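Local coordinates for protein beta-lactamase (Klebsiella pneumoniae, PDB 6KBY) that probably hydrolyses beta-lactam antibiotics to substituted beta-amino acids as a class C enzyme, and is captured with adenosine monophosphate in its pocket, at residues D17-L22 / V37-N42; S82-S87 / A169-V174; G208-K211 / P215-V218. All coordinates share one frame; numbering follows the deposited sequence.

In the fold
From the N terminus, interaction 1 comes first: the chain leaves helix 11-30 and returns as strand 34-41, which packs against that helix one strand in from the edge of the large antiparallel sheet; 14 residues separate the two segments. Interaction 2 closes a much longer loop, bringing the end of helix 72-86 to the end of helix 158-171 in the helical part of the fold, on the opposite side of the chain's centre from interaction 1. Interaction 3 follows as a small hairpin, 208-211 with 215-218, near the AMP pocket. The three loops run in series, neither nesting nor crossing. Their centres stand 26 to 36 Å apart, and none touches another.

Interaction 1: residues D17-L22 / V37-N42; sequences DTVDDL and VAVTVN
Val19 of helix 11-30 meets Val37 and Val39 of strand 34-41, the place where the N-terminal helix packs on the antiparallel sheet of the beta-lactamase fold. The contact is small, 90 Å² in all, and wholly apolar. Its tight part is the pair Val19 and Val37, whose side chains reach toward each other tip to tip, and here the backbones come nearest, with 8.0 Å between the CA atoms of Val19 and Val37. Its loose part is Val39, two residues on along the same sheet face, where CG2 of Val19 stays 4.5 Å from CG2 of Val39. All three valines are buried, and Tyr48, Tyr50 and Ile362 also pack against Val19, so strand 44-50 and the C-terminal helix 352-364 help enclose it. Asp21 lies on the exposed side of the helix; Asp20, partly exposed, makes a salt bridge to Lys16 and a hydrogen bond to the Tyr50 hydroxyl. Val19 has its CG1 anti to the backbone N (chi1 178°), and Val37 holds its own CG1 the same way; these two methyls make the close approach, Val19 CG1 lying 3.9 Å from Val37 CG1.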
loop_
_atom_site.group_PDB
_atom_site.type_symbol
_atom_site.label_atom_id
_atom_site.label_comp_id
_atom_site.label_asym_id
_atom_site.label_seq_id
_atom_site.Cartn_x
_atom_site.Cartn_y
_atom_site.Cartn_z
ATOM N N ASP A 17 12.394 -1.884 23.286
ATOM C CA ASP A 17 12.361 -3.224 23.866
ATOM C C ASP A 17 11.214 -4.038 23.287
ATOM O O ASP A 17 11.382 -5.213 22.936
ATOM C CB ASP A 17 12.221 -3.140 25.386
ATOM C CG ASP A 17 13.462 -2.601 26.072
ATOM O OD1 ASP A 17 14.542 -2.566 25.447
ATOM O OD2 ASP A 17 13.348 -2.219 27.258
ATOM N N THR A 18 10.028 -3.438 23.211
ATOM C CA THR A 18 8.880 -4.144 22.649
ATOM C C THR A 18 9.153 -4.579 21.220
ATOM O O THR A 18 8.871 -5.721 20.836
ATOM C CB THR A 18 7.645 -3.248 22.697
ATOM O OG1 THR A 18 7.339 -2.953 24.061
ATOM C CG2 THR A 18 6.451 -3.938 22.044
ATOM N N VAL A 19 9.695 -3.671 20.411
ATOM C CA VAL A 19 9.927 -3.975 19.000
ATOM C C VAL A 19 11.035 -5.015 18.848
ATOM O O VAL A 19 10.861 -6.026 18.160
ATOM C CB VAL A 19 10.210 -2.687 18.204
ATOM C CG1 VAL A 19 10.504 -3.010 16.742
ATOM C CG2 VAL A 19 9.035 -1.720 18.308
ATOM N N ASP A 20 12.181 -4.792 19.506
ATOM C CA ASP A 20 13.288 -5.749 19.448
ATOM C C ASP A 20 12.824 -7.151 19.823
ATOM O O ASP A 20 13.187 -8.138 19.174
ATOM C CB ASP A 20 14.388 -5.347 20.436
ATOM C CG ASP A 20 15.231 -4.170 19.983
ATOM O OD1 ASP A 20 15.092 -3.686 18.845
ATOM O OD2 ASP A 20 16.081 -3.743 20.802
ATOM N N ASP A 21 12.041 -7.256 20.901
ATOM C CA ASP A 21 11.639 -8.556 21.424
ATOM C C ASP A 21 10.731 -9.316 20.474
ATOM O O ASP A 21 10.654 -10.545 20.568
ATOM C CB ASP A 21 10.953 -8.407 22.781
ATOM C CG ASP A 21 11.927 -8.069 23.901
ATOM O OD1 ASP A 21 13.151 -8.024 23.651
ATOM O OD2 ASP A 21 11.457 -7.841 25.036
ATOM N N LEU A 22 10.020 -8.615 19.587
ATOM C CA LEU A 22 9.205 -9.272 18.573
ATOM C C LEU A 22 9.960 -9.478 17.265
ATOM O O LEU A 22 9.800 -10.518 16.616
ATOM C CB LEU A 22 7.936 -8.459 18.305
ATOM C CG LEU A 22 6.968 -8.431 19.485
ATOM C CD1 LEU A 22 5.948 -7.314 19.331
ATOM C CD2 LEU A 22 6.264 -9.766 19.624
ATOM N N VAL A 37 11.757 -1.191 11.038
ATOM C CA VAL A 37 10.453 -0.942 11.630
ATOM C C VAL A 37 10.423 0.506 12.077
ATOM O O VAL A 37 11.310 0.947 12.818
ATOM C CB VAL A 37 10.193 -1.886 12.816
ATOM C CG1 VAL A 37 8.847 -1.575 13.459
ATOM C CG2 VAL A 37 10.270 -3.332 12.362
ATOM N N ALA A 38 9.408 1.241 11.637
ATOM C CA ALA A 38 9.231 2.636 11.997
ATOM C C ALA A 38 7.910 2.765 12.736
ATOM O O ALA A 38 6.886 2.243 12.273
ATOM C CB ALA A 38 9.218 3.509 10.741
ATOM N N VAL A 39 7.939 3.458 13.874
ATOM C CA VAL A 39 6.766 3.663 14.717
ATOM C C VAL A 39 6.608 5.155 14.972
ATOM O O VAL A 39 7.592 5.853 15.241
ATOM C CB VAL A 39 6.920 2.915 16.062
ATOM C CG1 VAL A 39 5.773 3.228 17.008
ATOM C CG2 VAL A 39 7.032 1.415 15.832
ATOM N N THR A 40 5.374 5.644 14.902
ATOM C CA THR A 40 5.049 6.983 15.375
ATOM C C THR A 40 3.989 6.902 16.465
ATOM O O THR A 40 3.024 6.137 16.357
ATOM C CB THR A 40 4.605 7.922 14.233
ATOM O OG1 THR A 40 4.466 9.254 14.740
ATOM C CG2 THR A 40 3.276 7.485 13.609
ATOM N N VAL A 41 4.194 7.673 17.529
ATOM C CA VAL A 41 3.207 7.834 18.595
ATOM C C VAL A 41 3.571 9.090 19.371
ATOM O O VAL A 41 4.752 9.405 19.540
ATOM C CB VAL A 41 3.119 6.583 19.506
ATOM C CG1 VAL A 41 4.473 6.262 20.131
ATOM C CG2 VAL A 41 2.067 6.775 20.587
ATOM N N ASN A 42 2.549 9.820 19.828
ATOM C CA ASN A 42 2.747 11.045 20.603
ATOM C C ASN A 42 3.554 12.081 19.822
ATOM O O ASN A 42 4.275 12.896 20.406
ATOM C CB ASN A 42 3.373 10.753 21.972
ATOM C CG ASN A 42 3.227 11.910 22.946
ATOM O OD1 ASN A 42 2.233 12.637 22.928
ATOM N ND2 ASN A 42 4.230 12.086 23.804
#

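Interaction 2: residues S82-S87 / A169-V174; sequences SYAQVS and AKSLGV
Two helix ends meet here in a largely apolar contact of the helical region: Ala84 and Tyr83, in the last turn of helix 72-86, pack against Leu172 and Ser171 at the end of helix 158-171. Leu172 is the centre, its CG lying 4.1 Å from CB of Ala84. Its CD1 reaches the edge of the Tyr83 ring, near the ring plane and 4.1 Å from CD2 of Tyr83, the two side chains crossing at about a right angle. With CG anti to its backbone N (chi1 180°), Tyr83 swings its ring out to meet the leucine. In a second touch, Ala84 CB lies 3.3 Å from Ser171 OG, a hydroxyl hydrogen-bonded to the carbonyl oxygen of Ala168 in its own helix. One face of the Tyr83 ring is covered by Ser87 OG, 3.9 Å above its plane. Ser87 OG donates to Tyr83 O at 2.8 Å, while Ser87 N reaches that oxygen from the opposite face of the carbonyl plane. The second helix finishes in a Schellman motif: Gly173 has positive phi (78°), and Val174 N bonds to Ala169 O and Gly173 N to Lys170 O. Around the contact, helix 255-262 packs on Tyr83 through Met256 and Ala259, Leu90 touches Ala84 and Lys89 touches Ser171, both from the loop after helix 72-86, and helix 176-187 lies against Ala169 and Val174.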
loop_
_atom_site.group_PDB
_atom_site.type_symbol
_atom_site.label_atom_id
_atom_site.label_comp_id
_atom_site.label_asym_id
_atom_site.label_seq_id
_atom_site.Cartn_x
_atom_site.Cartn_y
_atom_site.Cartn_z
ATOM N N SER A 82 -7.206 10.227 -5.961
ATOM C CA SER A 82 -7.881 11.145 -5.058
ATOM C C SER A 82 -7.423 12.579 -5.299
ATOM O O SER A 82 -8.236 13.514 -5.266
ATOM C CB SER A 82 -7.609 10.705 -3.622
ATOM O OG SER A 82 -8.336 11.496 -2.713
ATOM N N TYR A 83 -6.127 12.769 -5.562
ATOM C CA TYR A 83 -5.619 14.096 -5.890
ATOM C C TYR A 83 -6.249 14.620 -7.172
ATOM O O TYR A 83 -6.671 15.781 -7.239
ATOM C CB TYR A 83 -4.097 14.036 -6.000
ATOM C CG TYR A 83 -3.438 15.347 -6.346
ATOM C CD1 TYR A 83 -3.361 16.374 -5.416
ATOM C CD2 TYR A 83 -2.862 15.545 -7.592
ATOM C CE1 TYR A 83 -2.747 17.575 -5.730
ATOM C CE2 TYR A 83 -2.246 16.740 -7.913
ATOM C CZ TYR A 83 -2.190 17.747 -6.978
ATOM O OH TYR A 83 -1.577 18.940 -7.288
ATOM N N ALA A 84 -6.352 13.772 -8.193
ATOM C CA ALA A 84 -7.038 14.179 -9.413
ATOM C C ALA A 84 -8.493 14.528 -9.130
ATOM O O ALA A 84 -9.034 15.489 -9.695
ATOM C CB ALA A 84 -6.940 13.070 -10.458
ATOM N N GLN A 85 -9.143 13.760 -8.257
ATOM C CA GLN A 85 -10.549 13.997 -7.957
ATOM C C GLN A 85 -10.747 15.334 -7.253
ATOM O O GLN A 85 -11.574 16.154 -7.675
ATOM C CB GLN A 85 -11.089 12.835 -7.122
ATOM C CG GLN A 85 -12.582 12.868 -6.885
ATOM C CD GLN A 85 -12.925 13.494 -5.559
ATOM O OE1 GLN A 85 -12.451 13.053 -4.506
ATOM N NE2 GLN A 85 -13.744 14.538 -5.596
ATOM N N VAL A 86 -9.980 15.589 -6.190
ATOM C CA VAL A 86 -10.145 16.853 -5.481
ATOM C C VAL A 86 -9.685 18.037 -6.324
ATOM O O VAL A 86 -10.103 19.175 -6.063
ATOM C CB VAL A 86 -9.512 16.814 -4.075
ATOM C CG1 VAL A 86 -10.069 15.643 -3.271
ATOM C CG2 VAL A 86 -8.005 16.750 -4.168
ATOM N N SER A 87 -8.852 17.803 -7.337
ATOM C CA SER A 87 -8.433 18.841 -8.272
ATOM C C SER A 87 -9.435 19.071 -9.392
ATOM O O SER A 87 -9.169 19.891 -10.279
ATOM C CB SER A 87 -7.080 18.486 -8.894
ATOM O OG SER A 87 -6.070 18.391 -7.910
ATOM N N ALA A 169 -3.405 9.509 -13.784
ATOM C CA ALA A 169 -2.300 10.237 -14.400
ATOM C C ALA A 169 -2.749 10.939 -15.674
ATOM O O ALA A 169 -2.440 12.117 -15.889
ATOM C CB ALA A 169 -1.138 9.289 -14.687
ATOM N N LYS A 170 -3.497 10.234 -16.524
ATOM C CA LYS A 170 -3.965 10.844 -17.764
ATOM C C LYS A 170 -4.809 12.079 -17.480
ATOM O O LYS A 170 -4.694 13.093 -18.182
ATOM C CB LYS A 170 -4.752 9.824 -18.585
ATOM C CG LYS A 170 -5.272 10.347 -19.917
ATOM C CD LYS A 170 -4.135 10.547 -20.906
ATOM C CE LYS A 170 -4.650 10.991 -22.264
ATOM N NZ LYS A 170 -3.538 11.109 -23.246
ATOM N N SER A 171 -5.655 12.023 -16.447
ATOM C CA SER A 171 -6.483 13.177 -16.119
ATOM C C SER A 171 -5.651 14.373 -15.681
ATOM O O SER A 171 -6.129 15.514 -15.759
ATOM C CB SER A 171 -7.510 12.818 -15.040
ATOM O OG SER A 171 -6.940 12.820 -13.742
ATOM N N LEU A 172 -4.428 14.137 -15.213
ATOM C CA LEU A 172 -3.489 15.184 -14.842
ATOM C C LEU A 172 -2.533 15.531 -15.975
ATOM O O LEU A 172 -1.632 16.353 -15.777
ATOM C CB LEU A 172 -2.703 14.766 -13.594
ATOM C CG LEU A 172 -3.576 14.558 -12.357
ATOM C CD1 LEU A 172 -2.837 13.771 -11.292
ATOM C CD2 LEU A 172 -4.038 15.900 -11.803
ATOM N N GLY A 173 -2.698 14.917 -17.146
ATOM C CA GLY A 173 -1.909 15.275 -18.309
ATOM C C GLY A 173 -0.500 14.730 -18.344
ATOM O O GLY A 173 0.325 15.232 -19.117
ATOM N N VAL A 174 -0.189 13.713 -17.534
ATOM C CA VAL A 174 1.171 13.195 -17.415
ATOM C C VAL A 174 1.140 11.671 -17.374
ATOM O O VAL A 174 0.102 11.051 -17.133
ATOM C CB VAL A 174 1.901 13.749 -16.169
ATOM C CG1 VAL A 174 2.124 15.254 -16.301
ATOM C CG2 VAL A 174 1.108 13.429 -14.913
#

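Interaction 3: residues G208-K211 / P215-V218; sequences GYNK and PVHV
A two-stranded antiparallel beta hairpin joins Gly208 and Tyr209 to Pro215 and Val216 near the AMP pocket, the Val216 side chain about 9 Å from the bound AMP, without lining it. Gly208 and Val216 form the hydrogen-bonded pair: Val216 N donates a hydrogen bond to Gly208 O at 2.7 Å, and Gly208 N returns one to Val216 O at 3.0 Å. The second donor is tilted 16° from the carbonyl plane, the first 30°. Gly208 O also receives a CA-H...O contact, 3.1 Å from CA of Pro215, so two neighbouring groups of the partner strand converge on one oxygen. Tyr209 and Pro215 make the non-hydrogen-bonded pair, their side chains on the same sheet face; CE2 of Tyr209 lies 3.7 Å from CB of Pro215, and the ring meets it obliquely. Val216 points to the other face. Its CG2 sits between the backbone N and carbonyl carbon of its own residue and packs 3.7 Å from Gly208 O, while CG1 lies 3.9 Å from ND2 of Asn210, whose ND2 is hydrogen-bonded to OE1 of Glu214. Beyond the hairpin, the Tyr209 hydroxyl bonds to Lys55 N and its ring receives a cation-pi contact from Lys55. Tyr205 and Trp207 stack on His217, while the backbone of Tyr209 bonds to Gly327 and Asn347, in loops next to sheet strands 328-335 and 340-346.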
loop_
_atom_site.group_PDB
_atom_site.type_symbol
_atom_site.label_atom_id
_atom_site.label_comp_id
_atom_site.label_asym_id
_atom_site.label_seq_id
_atom_site.Cartn_x
_atom_site.Cartn_y
_atom_site.Cartn_z
ATOM N N GLY A 208 16.160 -8.557 -2.225
ATOM C CA GLY A 208 15.180 -9.445 -1.651
ATOM C C GLY A 208 15.640 -10.876 -1.748
ATOM O O GLY A 208 16.447 -11.221 -2.603
ATOM N N TYR A 209 15.137 -11.726 -0.862
ATOM C CA TYR A 209 15.539 -13.128 -0.838
ATOM C C TYR A 209 14.300 -13.997 -0.995
ATOM O O TYR A 209 13.402 -13.966 -0.144
ATOM C CB TYR A 209 16.372 -13.438 0.413
ATOM C CG TYR A 209 17.688 -12.705 0.298
ATOM C CD1 TYR A 209 17.817 -11.390 0.723
ATOM C CD2 TYR A 209 18.776 -13.297 -0.337
ATOM C CE1 TYR A 209 18.996 -10.697 0.555
ATOM C CE2 TYR A 209 19.963 -12.615 -0.504
ATOM C CZ TYR A 209 20.070 -11.315 -0.057
ATOM O OH TYR A 209 21.243 -10.622 -0.226
ATOM N N ASN A 210 14.236 -14.734 -2.107
ATOM C CA ASN A 210 13.035 -15.477 -2.469
ATOM C C ASN A 210 12.955 -16.778 -1.670
ATOM O O ASN A 210 13.730 -17.016 -0.738
ATOM C CB ASN A 210 12.934 -15.656 -3.987
ATOM C CG ASN A 210 13.985 -16.607 -4.550
ATOM O OD1 ASN A 210 14.705 -17.278 -3.809
ATOM N ND2 ASN A 210 14.063 -16.676 -5.877
ATOM N N LYS A 211 12.002 -17.641 -2.034
ATOM C CA LYS A 211 11.785 -18.873 -1.280
ATOM C C LYS A 211 13.006 -19.777 -1.295
ATOM O O LYS A 211 13.226 -20.535 -0.343
ATOM C CB LYS A 211 10.586 -19.629 -1.842
ATOM C CG LYS A 211 9.256 -18.985 -1.559
ATOM C CD LYS A 211 8.155 -19.838 -2.151
ATOM C CE LYS A 211 6.790 -19.238 -1.909
ATOM N NZ LYS A 211 5.725 -20.158 -2.381
ATOM N N PRO A 215 18.959 -13.916 -4.234
ATOM C CA PRO A 215 18.755 -12.458 -4.230
ATOM C C PRO A 215 18.031 -12.010 -5.493
ATOM O O PRO A 215 18.458 -12.313 -6.611
ATOM C CB PRO A 215 20.181 -11.900 -4.170
ATOM C CG PRO A 215 21.042 -12.990 -4.768
ATOM C CD PRO A 215 20.375 -14.291 -4.416
ATOM N N VAL A 216 16.921 -11.287 -5.310
ATOM C CA VAL A 216 16.076 -10.872 -6.423
ATOM C C VAL A 216 15.604 -9.435 -6.236
ATOM O O VAL A 216 15.434 -8.946 -5.112
ATOM C CB VAL A 216 14.860 -11.807 -6.637
ATOM C CG1 VAL A 216 15.313 -13.187 -7.111
ATOM C CG2 VAL A 216 14.041 -11.915 -5.363
ATOM N N HIS A 217 15.388 -8.765 -7.367
ATOM C CA HIS A 217 14.685 -7.496 -7.448
ATOM C C HIS A 217 13.486 -7.660 -8.369
ATOM O O HIS A 217 13.526 -8.421 -9.342
ATOM C CB HIS A 217 15.594 -6.395 -7.984
ATOM C CG HIS A 217 16.500 -5.806 -6.950
ATOM N ND1 HIS A 217 17.689 -5.186 -7.269
ATOM C CD2 HIS A 217 16.382 -5.720 -5.603
ATOM C CE1 HIS A 217 18.268 -4.751 -6.164
ATOM N NE2 HIS A 217 17.493 -5.061 -5.139
ATOM N N VAL A 218 12.415 -6.930 -8.052
ATOM C CA VAL A 218 11.160 -7.085 -8.776
ATOM C C VAL A 218 11.314 -6.655 -10.230
ATOM O O VAL A 218 11.986 -5.664 -10.544
ATOM C CB VAL A 218 10.035 -6.316 -8.061
ATOM C CG1 VAL A 218 10.329 -4.823 -8.019
ATOM C CG2 VAL A 218 8.692 -6.585 -8.719
#